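Local coordinates for protein Vlm2 (Streptomyces tsusimaensis, PDB 6ECB) that helps make the depsipeptide valinomycin as part of a nonribosomal peptide synthetase; this chain is its alpha/beta-hydrolase-type thioesterase domain, at residues Gly104-His110 and Pro131-Leu137; Ile167-Gln173 and Leu189-Arg193; Ile237-Arg241 and Leu288-Cys293. All blocks are in the same frame, centred on the assembly; numbering follows the deposited sequence.

Interaction 1 (Gly104-His110 and Pro131-Leu137); sequences GVYIGGH and PKGLIIL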
loop_
_atom_site.group_PDB
_atom_site.type_symbol
_atom_site.label_atom_id
_atom_site.label_comp_id
_atom_site.label_asym_id
_atom_site.label_seq_id
_atom_site.Cartn_x
_atom_site.Cartn_y
_atom_site.Cartn_z
ATOM N N GLY A 104 4.235 -18.759 6.265
ATOM C CA GLY A 104 3.682 -18.813 4.929
ATOM C C GLY A 104 2.997 -17.543 4.461
ATOM O O GLY A 104 2.386 -17.556 3.383
ATOM N N VAL A 105 3.043 -16.461 5.241
ATOM C CA VAL A 105 2.325 -15.228 4.907
ATOM C C VAL A 105 3.293 -14.059 4.982
ATOM O O VAL A 105 3.875 -13.795 6.040
ATOM C CB VAL A 105 1.138 -14.976 5.855
ATOM C CG1 VAL A 105 0.392 -13.705 5.432
ATOM C CG2 VAL A 105 0.219 -16.169 5.852
ATOM N N TYR A 106 3.448 -13.349 3.870
ATOM C CA TYR A 106 4.218 -12.124 3.827
ATOM C C TYR A 106 3.389 -10.942 4.300
ATOM O O TYR A 106 2.160 -10.920 4.165
ATOM C CB TYR A 106 4.652 -11.804 2.409
ATOM C CG TYR A 106 5.614 -12.756 1.776
ATOM C CD1 TYR A 106 6.977 -12.579 1.929
ATOM C CD2 TYR A 106 5.161 -13.816 0.998
ATOM C CE1 TYR A 106 7.893 -13.441 1.310
ATOM C CE2 TYR A 106 6.062 -14.693 0.362
ATOM C CZ TYR A 106 7.433 -14.484 0.539
ATOM O OH TYR A 106 8.343 -15.310 -0.063
ATOM N N ILE A 107 4.089 -9.916 4.774
ATOM C CA ILE A 107 3.530 -8.583 4.913
ATOM C C ILE A 107 4.117 -7.736 3.798
ATOM O O ILE A 107 5.318 -7.816 3.533
ATOM C CB ILE A 107 3.843 -7.949 6.284
ATOM C CG1 ILE A 107 3.586 -8.905 7.461
ATOM C CG2 ILE A 107 3.036 -6.683 6.445
ATOM C CD1 ILE A 107 2.207 -9.510 7.567
ATOM N N GLY A 108 3.285 -6.912 3.145
ATOM C CA GLY A 108 3.778 -6.078 2.068
ATOM C C GLY A 108 3.185 -4.685 2.102
ATOM O O GLY A 108 2.174 -4.429 2.759
ATOM N N GLY A 109 3.831 -3.786 1.366
ATOM C CA GLY A 109 3.273 -2.448 1.225
ATOM C C GLY A 109 3.980 -1.565 0.228
ATOM O O GLY A 109 5.186 -1.702 0.001
ATOM N N HIS A 110 3.220 -0.641 -0.357
ATOM C CA HIS A 110 3.709 0.362 -1.285
ATOM C C HIS A 110 3.629 1.728 -0.621
ATOM O O HIS A 110 2.677 2.014 0.101
ATOM C CB HIS A 110 2.842 0.343 -2.551
ATOM C CG HIS A 110 3.230 1.328 -3.609
ATOM N ND1 HIS A 110 2.539 2.508 -3.800
ATOM C CD2 HIS A 110 4.182 1.290 -4.572
ATOM C CE1 HIS A 110 3.058 3.164 -4.824
ATOM N NE2 HIS A 110 4.047 2.443 -5.321
ATOM N N PRO A 131 5.861 -13.614 10.267
ATOM C CA PRO A 131 5.573 -13.657 8.828
ATOM C C PRO A 131 6.743 -14.275 8.072
ATOM O O PRO A 131 7.884 -14.320 8.548
ATOM C CB PRO A 131 5.388 -12.180 8.453
ATOM C CG PRO A 131 5.101 -11.472 9.766
ATOM C CD PRO A 131 5.956 -12.237 10.768
ATOM N N LYS A 132 6.437 -14.723 6.855
ATOM C CA LYS A 132 7.444 -15.293 5.972
ATOM C C LYS A 132 8.490 -14.272 5.548
ATOM O O LYS A 132 9.652 -14.635 5.344
ATOM C CB LYS A 132 6.746 -15.870 4.746
ATOM C CG LYS A 132 7.648 -16.643 3.811
ATOM C CD LYS A 132 6.797 -17.350 2.773
ATOM C CE LYS A 132 7.645 -17.957 1.698
ATOM N NZ LYS A 132 8.433 -19.032 2.258
ATOM N N GLY A 133 8.108 -13.011 5.414
ATOM C CA GLY A 133 9.009 -11.986 4.916
ATOM C C GLY A 133 8.262 -10.681 4.790
ATOM O O GLY A 133 7.038 -10.612 4.979
ATOM N N LEU A 134 9.023 -9.642 4.485
ATOM C CA LEU A 134 8.489 -8.313 4.225
ATOM C C LEU A 134 8.742 -7.958 2.770
ATOM O O LEU A 134 9.877 -8.044 2.297
ATOM C CB LEU A 134 9.141 -7.280 5.135
ATOM C CG LEU A 134 8.838 -5.810 4.860
ATOM C CD1 LEU A 134 7.395 -5.506 5.238
ATOM C CD2 LEU A 134 9.766 -4.937 5.686
ATOM N N ILE A 135 7.677 -7.564 2.064
ATOM C CA ILE A 135 7.745 -7.143 0.674
ATOM C C ILE A 135 7.557 -5.628 0.640
ATOM O O ILE A 135 6.471 -5.116 0.957
ATOM C CB ILE A 135 6.685 -7.856 -0.172
ATOM C CG1 ILE A 135 6.986 -9.354 -0.193
ATOM C CG2 ILE A 135 6.565 -7.229 -1.580
ATOM C CD1 ILE A 135 5.901 -10.203 -0.849
ATOM N N ILE A 136 8.601 -4.912 0.230
ATOM C CA ILE A 136 8.560 -3.459 0.077
ATOM C C ILE A 136 8.411 -3.142 -1.407
ATOM O O ILE A 136 9.233 -3.553 -2.244
ATOM C CB ILE A 136 9.816 -2.788 0.655
ATOM C CG1 ILE A 136 9.889 -2.978 2.176
ATOM C CG2 ILE A 136 9.854 -1.300 0.240
ATOM C CD1 ILE A 136 8.754 -2.347 2.953
ATOM N N LEU A 137 7.376 -2.370 -1.739
ATOM C CA LEU A 137 7.126 -1.968 -3.119
ATOM C C LEU A 137 7.558 -0.511 -3.290
ATOM O O LEU A 137 6.828 0.426 -2.947
ATOM C CB LEU A 137 5.660 -2.167 -3.475
ATOM C CG LEU A 137 5.175 -3.615 -3.401
ATOM C CD1 LEU A 137 3.680 -3.639 -3.735
ATOM C CD2 LEU A 137 5.944 -4.539 -4.327
#
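Tyr106 lies between Lys132 and Ile135, its ring touched on both faces. CD1 of Ile135 sits over one face, 4.0 Å from the centroid of the Tyr106 ring, and CG of Lys132 over the other; both are CH-pi contacts set toward the rim. Lys132 reaches there because its CG is anti to the backbone N (chi1 -173°) and the chain stays extended along the ring as far as CE, 3.3 Å from Tyr106 OH, before it bends. A long aliphatic chain suits this place, its methylenes packing on the ring. The phenol is hydrogen-bonded to the carbonyl of Cys293. On the other side of the sheet, CG1 of Ile107 rests 3.8 Å from CG of Pro131. The strands are the neighbouring parallel pair of the beta-alpha-beta unit completed by helix 112-126, and Gly109 begins what is probably the nucleophile elbow of an alpha/beta hydrolase. Ile135 bonds to the residues before and after Gly108: its N gives a bond of 2.8 Å to Ile107 O, and its O accepts one from Gly109 N. His110 presents its ring edge to CB of Leu137, with CD2 3.2 Å from Leu137 O, while its NE2 is bonded to the carbonyl of His273.

Interaction 2 (Ile167-Gln173 and Leu189-Arg193); sequences IGGMLDQ and LLLDR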
loop_
_atom_site.group_PDB
_atom_site.type_symbol
_atom_site.label_atom_id
_atom_site.label_comp_id
_atom_site.label_asym_id
_atom_site.label_seq_id
_atom_site.Cartn_x
_atom_site.Cartn_y
_atom_site.Cartn_z
ATOM N N ILE A 167 -5.351 8.837 -6.069
ATOM C CA ILE A 167 -6.416 7.932 -6.496
ATOM C C ILE A 167 -6.750 8.129 -7.976
ATOM O O ILE A 167 -7.140 7.172 -8.658
ATOM C CB ILE A 167 -7.650 8.081 -5.578
ATOM C CG1 ILE A 167 -8.685 7.005 -5.915
ATOM C CG2 ILE A 167 -8.248 9.499 -5.664
ATOM C CD1 ILE A 167 -9.551 6.635 -4.746
ATOM N N GLY A 168 -6.606 9.349 -8.512
ATOM C CA GLY A 168 -6.720 9.520 -9.951
ATOM C C GLY A 168 -5.799 8.574 -10.704
ATOM O O GLY A 168 -6.192 7.959 -11.701
ATOM N N GLY A 169 -4.570 8.427 -10.218
ATOM C CA GLY A 169 -3.666 7.448 -10.794
ATOM C C GLY A 169 -4.160 6.030 -10.588
ATOM O O GLY A 169 -4.228 5.244 -11.538
ATOM N N MET A 170 -4.527 5.686 -9.344
ATOM C CA MET A 170 -4.991 4.332 -9.048
ATOM C C MET A 170 -6.127 3.928 -9.985
ATOM O O MET A 170 -6.327 2.733 -10.227
ATOM C CB MET A 170 -5.459 4.211 -7.582
ATOM C CG MET A 170 -4.367 4.259 -6.482
ATOM S SD MET A 170 -5.103 4.317 -4.808
ATOM C CE MET A 170 -3.687 4.565 -3.732
ATOM N N LEU A 171 -6.877 4.904 -10.520
ATOM C CA LEU A 171 -8.036 4.635 -11.363
ATOM C C LEU A 171 -7.766 4.872 -12.850
ATOM O O LEU A 171 -8.715 5.022 -13.624
ATOM C CB LEU A 171 -9.229 5.481 -10.912
ATOM C CG LEU A 171 -9.805 5.098 -9.536
ATOM C CD1 LEU A 171 -10.936 6.048 -9.120
ATOM C CD2 LEU A 171 -10.312 3.654 -9.541
ATOM N N ASP A 172 -6.497 4.904 -13.262
ATOM C CA ASP A 172 -6.131 5.046 -14.679
ATOM C C ASP A 172 -6.797 6.269 -15.315
ATOM O O ASP A 172 -7.275 6.236 -16.450
ATOM C CB ASP A 172 -6.471 3.766 -15.456
ATOM C CG ASP A 172 -5.452 2.651 -15.224
ATOM O OD1 ASP A 172 -4.320 2.768 -15.745
ATOM O OD2 ASP A 172 -5.772 1.667 -14.514
ATOM N N GLN A 173 -6.802 7.376 -14.592
ATOM C CA GLN A 173 -7.459 8.581 -15.063
ATOM C C GLN A 173 -6.466 9.555 -15.692
ATOM O O GLN A 173 -5.254 9.489 -15.474
ATOM C CB GLN A 173 -8.205 9.261 -13.910
ATOM C CG GLN A 173 -9.400 8.464 -13.451
ATOM C CD GLN A 173 -10.584 8.634 -14.366
ATOM O OE1 GLN A 173 -10.901 7.758 -15.183
ATOM N NE2 GLN A 173 -11.253 9.777 -14.246
ATOM N N LEU A 189 -15.845 12.910 -11.528
ATOM C CA LEU A 189 -15.250 12.104 -12.595
ATOM C C LEU A 189 -14.728 10.783 -12.053
ATOM O O LEU A 189 -14.855 9.742 -12.705
ATOM C CB LEU A 189 -14.114 12.855 -13.285
ATOM C CG LEU A 189 -14.466 13.993 -14.240
ATOM C CD1 LEU A 189 -13.174 14.481 -14.875
ATOM C CD2 LEU A 189 -15.457 13.541 -15.290
ATOM N N LEU A 190 -14.117 10.803 -10.869
ATOM C CA LEU A 190 -13.651 9.555 -10.291
ATOM C C LEU A 190 -14.819 8.615 -10.014
ATOM O O LEU A 190 -14.728 7.410 -10.270
ATOM C CB LEU A 190 -12.858 9.810 -9.007
ATOM C CG LEU A 190 -11.606 10.676 -9.132
ATOM C CD1 LEU A 190 -10.890 10.727 -7.795
ATOM C CD2 LEU A 190 -10.666 10.155 -10.214
ATOM N N LEU A 191 -15.922 9.145 -9.477
ATOM C CA LEU A 191 -17.081 8.302 -9.202
ATOM C C LEU A 191 -17.672 7.764 -10.500
ATOM O O LEU A 191 -18.043 6.586 -10.586
ATOM C CB LEU A 191 -18.122 9.092 -8.402
ATOM C CG LEU A 191 -17.647 9.547 -7.018
ATOM C CD1 LEU A 191 -18.650 10.490 -6.370
ATOM C CD2 LEU A 191 -17.413 8.349 -6.133
ATOM N N ASP A 192 -17.758 8.616 -11.521
ATOM C CA ASP A 192 -18.235 8.177 -12.828
ATOM C C ASP A 192 -17.412 6.997 -13.344
ATOM O O ASP A 192 -17.952 6.055 -13.942
ATOM C CB ASP A 192 -18.164 9.344 -13.805
ATOM C CG ASP A 192 -19.255 10.379 -13.573
ATOM O OD1 ASP A 192 -20.213 10.098 -12.818
ATOM O OD2 ASP A 192 -19.148 11.477 -14.158
ATOM N N ARG A 193 -16.099 7.052 -13.145
ATOM C CA ARG A 193 -15.213 5.964 -13.554
ATOM C C ARG A 193 -15.423 4.715 -12.707
ATOM O O ARG A 193 -15.321 3.593 -13.215
ATOM C CB ARG A 193 -13.763 6.446 -13.467
ATOM C CG ARG A 193 -12.681 5.342 -13.385
ATOM C CD ARG A 193 -12.591 4.477 -14.654
ATOM N NE ARG A 193 -11.542 3.460 -14.537
ATOM C CZ ARG A 193 -11.652 2.343 -13.818
ATOM N NH1 ARG A 193 -12.770 2.083 -13.150
ATOM N NH2 ARG A 193 -10.640 1.483 -13.760
HETATM O O HOH W 1 -9.916 4.847 -16.370
#
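A Schellman motif ends the short helix 167-170, and the turn it makes packs against helix 183-194, in the helical part of the thioesterase domain between strands 134-137 and 237-241. Gln173 N bonds to Gly168 O at 3.0 Å, and Asp172, at the C-prime position, takes the positive phi (54°) that reverses the chain. Leu171 and Gln173 are thereby brought to the same neighbour, the helix segment 189-193. Leu190 is the apolar centre of that neighbour, and its two branches divide the work. CD1 meets CG2 of Ile167 at 3.6 Å, while CD2 approaches CA of Gly168 and also lies 3.9 Å from CG of Gln173. A forked leucine suits a position that must serve the helix and the turn together. Leu171 adds its CD1, 4.2 Å from CB of Leu190, and Leu209 and Phe212 of helix 206-220 also touch Ile167.

Toward Arg193 the contact becomes polar. Gln173, bent at chi2 (-79°), carries its amide across the aliphatic part of Arg193, with OE1 3.5 Å from CG of Arg193; the amide and guanidinium planes stand nearly perpendicular, 83° apart. Arginine fits here because its methylenes pack against the glutamine while its charged end reaches other partners: NH1 forms a salt bridge with Asp197. OD1 of Asp172 likewise forms a salt bridge with Arg278. Between the two segments, a water in the guanidinium plane accepts from Arg193 NE at 2.8 Å and probably donates to Asp172 O, 3.0 Å away.

Interaction 3 (Ile237-Arg241 and Leu288-Cys293); sequences IHVFR and LLDRHC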
loop_
_atom_site.group_PDB
_atom_site.type_symbol
_atom_site.label_atom_id
_atom_site.label_comp_id
_atom_site.label_asym_id
_atom_site.label_seq_id
_atom_site.Cartn_x
_atom_site.Cartn_y
_atom_site.Cartn_z
ATOM N N ILE A 237 13.699 -9.458 3.901
ATOM C CA ILE A 237 13.081 -8.327 3.226
ATOM C C ILE A 237 13.357 -8.450 1.733
ATOM O O ILE A 237 14.492 -8.734 1.326
ATOM C CB ILE A 237 13.623 -7.003 3.770
ATOM C CG1 ILE A 237 13.417 -6.936 5.265
ATOM C CG2 ILE A 237 12.962 -5.846 3.065
ATOM C CD1 ILE A 237 13.965 -5.693 5.879
ATOM N N HIS A 238 12.315 -8.251 0.915
ATOM C CA HIS A 238 12.445 -8.159 -0.534
ATOM C C HIS A 238 11.999 -6.770 -0.934
ATOM O O HIS A 238 10.864 -6.395 -0.643
ATOM C CB HIS A 238 11.569 -9.157 -1.277
ATOM C CG HIS A 238 12.197 -10.500 -1.444
ATOM N ND1 HIS A 238 12.204 -11.417 -0.427
ATOM C CD2 HIS A 238 12.861 -11.073 -2.484
ATOM C CE1 HIS A 238 12.823 -12.512 -0.827
ATOM N NE2 HIS A 238 13.240 -12.329 -2.074
ATOM N N VAL A 239 12.877 -6.023 -1.592
ATOM C CA VAL A 239 12.613 -4.655 -2.020
ATOM C C VAL A 239 12.491 -4.671 -3.539
ATOM O O VAL A 239 13.442 -5.039 -4.236
ATOM C CB VAL A 239 13.753 -3.713 -1.592
ATOM C CG1 VAL A 239 13.485 -2.270 -2.024
ATOM C CG2 VAL A 239 14.001 -3.789 -0.083
ATOM N N PHE A 240 11.342 -4.279 -4.057
ATOM C CA PHE A 240 11.099 -4.200 -5.492
ATOM C C PHE A 240 11.099 -2.718 -5.836
ATOM O O PHE A 240 10.246 -1.975 -5.343
ATOM C CB PHE A 240 9.764 -4.865 -5.862
ATOM C CG PHE A 240 9.748 -6.345 -5.593
ATOM C CD1 PHE A 240 9.438 -6.830 -4.319
ATOM C CD2 PHE A 240 10.089 -7.246 -6.582
ATOM C CE1 PHE A 240 9.472 -8.180 -4.060
ATOM C CE2 PHE A 240 10.122 -8.611 -6.326
ATOM C CZ PHE A 240 9.805 -9.074 -5.050
ATOM N N ARG A 241 12.057 -2.292 -6.664
ATOM C CA ARG A 241 12.248 -0.868 -6.900
ATOM C C ARG A 241 12.218 -0.548 -8.384
ATOM O O ARG A 241 12.857 -1.232 -9.196
ATOM C CB ARG A 241 13.583 -0.370 -6.305
ATOM C CG ARG A 241 14.759 -1.172 -6.756
ATOM C CD ARG A 241 16.095 -0.482 -6.438
ATOM N NE ARG A 241 17.207 -1.405 -6.632
ATOM C CZ ARG A 241 18.360 -1.350 -5.972
ATOM N NH1 ARG A 241 18.592 -0.391 -5.078
ATOM N NH2 ARG A 241 19.281 -2.259 -6.210
ATOM N N LEU A 288 7.514 -10.825 -11.252
ATOM C CA LEU A 288 8.730 -10.794 -10.446
ATOM C C LEU A 288 8.454 -11.135 -8.984
ATOM O O LEU A 288 9.274 -11.812 -8.339
ATOM C CB LEU A 288 9.394 -9.421 -10.589
ATOM C CG LEU A 288 10.062 -9.246 -11.954
ATOM C CD1 LEU A 288 10.359 -7.789 -12.270
ATOM C CD2 LEU A 288 11.329 -10.056 -12.018
ATOM N N LEU A 289 7.332 -10.669 -8.425
ATOM C CA LEU A 289 6.955 -11.117 -7.080
ATOM C C LEU A 289 6.736 -12.620 -7.063
ATOM O O LEU A 289 7.157 -13.313 -6.126
ATOM C CB LEU A 289 5.676 -10.432 -6.591
ATOM C CG LEU A 289 5.779 -9.272 -5.632
ATOM C CD1 LEU A 289 6.456 -8.118 -6.339
ATOM C CD2 LEU A 289 4.381 -8.867 -5.146
ATOM N N ASP A 290 6.067 -13.141 -8.090
ATOM C CA ASP A 290 5.874 -14.582 -8.180
ATOM C C ASP A 290 7.214 -15.300 -8.187
ATOM O O ASP A 290 7.410 -16.294 -7.476
ATOM C CB ASP A 290 5.107 -14.955 -9.446
ATOM C CG ASP A 290 3.614 -14.712 -9.357
ATOM O OD1 ASP A 290 3.058 -14.562 -8.259
ATOM O OD2 ASP A 290 2.978 -14.708 -10.452
ATOM N N ARG A 291 8.148 -14.816 -9.008
ATOM C CA ARG A 291 9.426 -15.505 -9.173
ATOM C C ARG A 291 10.250 -15.467 -7.897
ATOM O O ARG A 291 10.874 -16.472 -7.526
ATOM C CB ARG A 291 10.219 -14.865 -10.313
ATOM C CG ARG A 291 11.611 -15.466 -10.523
ATOM C CD ARG A 291 12.372 -14.723 -11.630
ATOM N NE ARG A 291 11.510 -14.434 -12.780
ATOM C CZ ARG A 291 11.805 -13.566 -13.743
ATOM N NH1 ARG A 291 12.951 -12.891 -13.712
ATOM N NH2 ARG A 291 10.949 -13.367 -14.738
ATOM N N HIS A 292 10.304 -14.306 -7.241
ATOM C CA HIS A 292 11.184 -14.116 -6.101
ATOM C C HIS A 292 10.567 -14.531 -4.779
ATOM O O HIS A 292 11.310 -14.940 -3.875
ATOM C CB HIS A 292 11.631 -12.659 -6.021
ATOM C CG HIS A 292 12.615 -12.294 -7.076
ATOM N ND1 HIS A 292 13.972 -12.493 -6.927
ATOM C CD2 HIS A 292 12.443 -11.754 -8.303
ATOM C CE1 HIS A 292 14.592 -12.087 -8.019
ATOM N NE2 HIS A 292 13.690 -11.635 -8.870
ATOM N N CYS A 293 9.244 -14.449 -4.643
ATOM C CA CYS A 293 8.580 -14.658 -3.364
ATOM C C CYS A 293 7.482 -15.699 -3.381
ATOM O O CYS A 293 7.107 -16.177 -2.307
ATOM C CB CYS A 293 7.983 -13.344 -2.853
ATOM S SG CYS A 293 9.255 -12.098 -2.499
HETATM O O HOH W 2 14.817 -13.652 -4.318
#
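Leu289 drives one methyl straight onto the ring of Phe240: CD1 stands 3.5 Å from the centroid of the Phe240 ring, only 3° off the normal, nearly equidistant from all six carbons. A flat phenyl ring suits a buried position that a helix must cover closely. The next turn brings in Cys293, whose sulfur serves two rings. With chi1 at -64°, anti to its own carbonyl carbon, SG lies over the centre of the imidazole of His238, 3.6 Å from that centroid, and meets Phe240 at its edge, 4.0 Å from CZ. Small and polarisable, cysteine fits where an imidazole face and a phenyl edge converge.

The side formed by His238 and His292 is looser and wetter. CB of His292 keeps 4.1 Å from CD2 of His238, and the imidazoles meet through a water rather than directly. This water lies in the plane of both rings, 3.0 Å from NE2 of His238 and 3.0 Å from ND1 of His292, so it can fix how each is turned. Histidine suits this border, offering a flat surface to the sulfur and a nitrogen to water.

Segments 237-241 and 288-293 run nearly antiparallel, 156° between their directions, their axes 10.6 Å apart at closest approach. Here helix 281-293, the last of the chain, packs on a parallel strand of the central sheet, the layered helix-on-sheet arrangement of the alpha/beta-hydrolase fold.

From the N terminus, interaction 1 comes first, closing the crossover through helix 112-126. Interaction 2 follows, joining helices after a short excursion within the insert between strands 134-137 and 237-241. Interaction 3 closes the longest loop, from strand 237-241 through edge strand 264-268 to the last helix. The three are in series, with none nested or crossed. Interactions 1 and 3 meet, their centres 9 Å apart: strands 134-137 and 237-241 are sheet neighbours, joined at Leu134 O and His238 N, and Ile135 packs on Phe240. Interaction 2 stands apart, its centre 27 Å from that of interaction 1 and 28 Å from that of interaction 3.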